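Local coordinates for cytosolic iron-sulfur protein assembly protein 1 (Saccharomyces cerevisiae, PDB 2HES) that serves as an essential component of the cytosolic iron-sulfur protein assembly machinery, needed for the maturation of iron-sulfur proteins outside the mitochondria, at residues Y121-S126 with V131-T136. Numbering follows the deposited sequence.
Sequences YLATCS and VWIWET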
# COMPACT_ATOMS: atom_id res chain seq x y z
N TYR A 121 7.77 -6.67 -12.33
CA TYR A 121 6.40 -6.31 -12.67
C TYR A 121 6.00 -5.13 -11.83
O TYR A 121 6.33 -5.07 -10.65
CB TYR A 121 5.46 -7.48 -12.37
CG TYR A 121 5.68 -8.68 -13.24
CD1 TYR A 121 5.67 -8.57 -14.64
CD2 TYR A 121 5.87 -9.94 -12.67
CE1 TYR A 121 5.85 -9.72 -15.44
CE2 TYR A 121 6.06 -11.07 -13.46
CZ TYR A 121 6.06 -10.95 -14.84
OH TYR A 121 6.24 -12.08 -15.61
N LEU A 122 5.38 -4.17 -12.49
CA LEU A 122 4.78 -3.03 -11.86
C LEU A 122 3.29 -3.08 -12.18
O LEU A 122 2.88 -3.09 -13.34
CB LEU A 122 5.42 -1.73 -12.41
CG LEU A 122 4.79 -0.43 -11.90
CD1 LEU A 122 5.09 -0.28 -10.45
CD2 LEU A 122 5.29 0.83 -12.70
N ALA A 123 2.48 -3.18 -11.12
CA ALA A 123 1.02 -3.09 -11.24
C ALA A 123 0.54 -1.67 -11.01
O ALA A 123 1.05 -0.97 -10.12
CB ALA A 123 0.37 -3.99 -10.20
N THR A 124 -0.45 -1.26 -11.79
CA THR A 124 -1.06 0.04 -11.57
C THR A 124 -2.58 -0.14 -11.45
O THR A 124 -3.16 -1.06 -12.04
CB THR A 124 -0.69 1.07 -12.67
OG1 THR A 124 -1.35 0.76 -13.91
CG2 THR A 124 0.87 1.21 -12.83
N CYS A 125 -3.24 0.72 -10.68
CA CYS A 125 -4.71 0.61 -10.61
C CYS A 125 -5.30 1.99 -10.66
O CYS A 125 -4.60 2.99 -10.45
CB CYS A 125 -5.21 -0.15 -9.38
SG CYS A 125 -4.84 0.71 -7.85
N SER A 126 -6.60 2.01 -10.94
CA SER A 126 -7.21 3.22 -11.43
C SER A 126 -8.69 3.33 -11.03
O SER A 126 -9.43 2.33 -10.87
CB SER A 126 -7.06 3.26 -12.94
OG SER A 126 -7.59 4.45 -13.48
N VAL A 131 -6.81 -2.89 -13.42
CA VAL A 131 -5.46 -3.12 -12.92
C VAL A 131 -4.65 -3.48 -14.17
O VAL A 131 -5.03 -4.38 -14.92
CB VAL A 131 -5.43 -4.29 -11.89
CG1 VAL A 131 -3.99 -4.57 -11.42
CG2 VAL A 131 -6.28 -3.92 -10.66
N TRP A 132 -3.59 -2.72 -14.40
CA TRP A 132 -2.62 -2.99 -15.47
C TRP A 132 -1.36 -3.63 -14.90
O TRP A 132 -0.90 -3.29 -13.79
CB TRP A 132 -2.30 -1.69 -16.22
CG TRP A 132 -3.45 -1.15 -17.06
CD1 TRP A 132 -4.79 -1.04 -16.70
CD2 TRP A 132 -3.34 -0.59 -18.36
NE1 TRP A 132 -5.50 -0.47 -17.74
CE2 TRP A 132 -4.64 -0.18 -18.76
CE3 TRP A 132 -2.26 -0.41 -19.26
CZ2 TRP A 132 -4.90 0.39 -20.01
CZ3 TRP A 132 -2.52 0.17 -20.50
CH2 TRP A 132 -3.83 0.57 -20.87
N ILE A 133 -0.80 -4.58 -15.66
CA ILE A 133 0.48 -5.21 -15.29
C ILE A 133 1.50 -4.82 -16.34
O ILE A 133 1.26 -5.02 -17.56
CB ILE A 133 0.42 -6.77 -15.19
CG1 ILE A 133 -0.70 -7.24 -14.25
CG2 ILE A 133 1.77 -7.31 -14.69
CD1 ILE A 133 -0.49 -6.88 -12.83
N TRP A 134 2.60 -4.22 -15.89
CA TRP A 134 3.69 -3.80 -16.79
C TRP A 134 4.92 -4.64 -16.45
O TRP A 134 5.13 -5.03 -15.29
CB TRP A 134 4.01 -2.29 -16.62
CG TRP A 134 2.92 -1.31 -17.06
CD1 TRP A 134 1.89 -0.80 -16.28
CD2 TRP A 134 2.76 -0.72 -18.37
NE1 TRP A 134 1.11 0.06 -17.05
CE2 TRP A 134 1.62 0.12 -18.33
CE3 TRP A 134 3.48 -0.82 -19.58
CZ2 TRP A 134 1.18 0.86 -19.43
CZ3 TRP A 134 3.03 -0.09 -20.69
CH2 TRP A 134 1.90 0.75 -20.60
N GLU A 135 5.75 -4.94 -17.46
CA GLU A 135 6.97 -5.71 -17.20
C GLU A 135 8.20 -4.89 -17.59
O GLU A 135 8.17 -4.19 -18.59
CB GLU A 135 6.97 -6.99 -18.03
CG GLU A 135 8.15 -7.89 -17.76
CD GLU A 135 8.03 -9.26 -18.40
OE1 GLU A 135 7.51 -9.37 -19.53
OE2 GLU A 135 8.48 -10.24 -17.76
N THR A 136 9.26 -5.02 -16.82
CA THR A 136 10.54 -4.39 -17.17
C THR A 136 11.69 -5.37 -16.93
O THR A 136 11.47 -6.52 -16.53
CB THR A 136 10.73 -3.04 -16.40
OG1 THR A 136 11.87 -2.32 -16.92
CG2 THR A 136 10.90 -3.27 -14.87
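Tyr121 and Glu135 lie side by side and point the same way from neighbouring strands of a beta hairpin, the two central strands of a four-stranded antiparallel blade in the WD40 beta-propeller. The planes of the tyrosine ring and the carboxylate are 26° apart, and Tyr121 CE1 comes 3.5 Å from Glu135 OE2. With CG anti to the backbone N (chi1 -176°) and the chain extended beyond it, the glutamate runs alongside the ring, its CG 3.7 Å from Tyr121 CE1. Trp134 O meets the ring at its edge, in plane, while Ile133 CG2 approaches Tyr121 CD1 obliquely. Trp161 of the next blade and Ile146 of the outer strand also touch Tyr121, whose hydroxyl makes a weak hydrogen bond to Asp185. Replacing Tyr121 by alanine takes away the ring, which would probably open a gap beside Ile133 CG2 and leave the aliphatic part of Glu135 without its neighbour. On the same face, Ala123 CB touches Ile133 CD1 and Cys125 CB meets Val131 CG2; Leu168 of the next blade packs on Ala123, Val131 and Ile133, joining the two blades. The opposite face carries Leu122, Thr124, Trp132 and Trp134. Here Thr124 OG1 sits 3.5 Å from Trp132 CB, and the indole of Trp132 leads away from the neighbouring strand. Thr124 crosses Trp134 at a slant, its CG2 4.1 Å from Trp134 CD1. Four backbone hydrogen bonds pair Leu122 with Trp134 and Thr124 with Trp132, two for each pair. Leu122 O accepts a hydrogen bond from Trp134 N at 2.8 Å and also lies in plane at the edge of that residue's indole, 3.9 Å from Trp134 CD1.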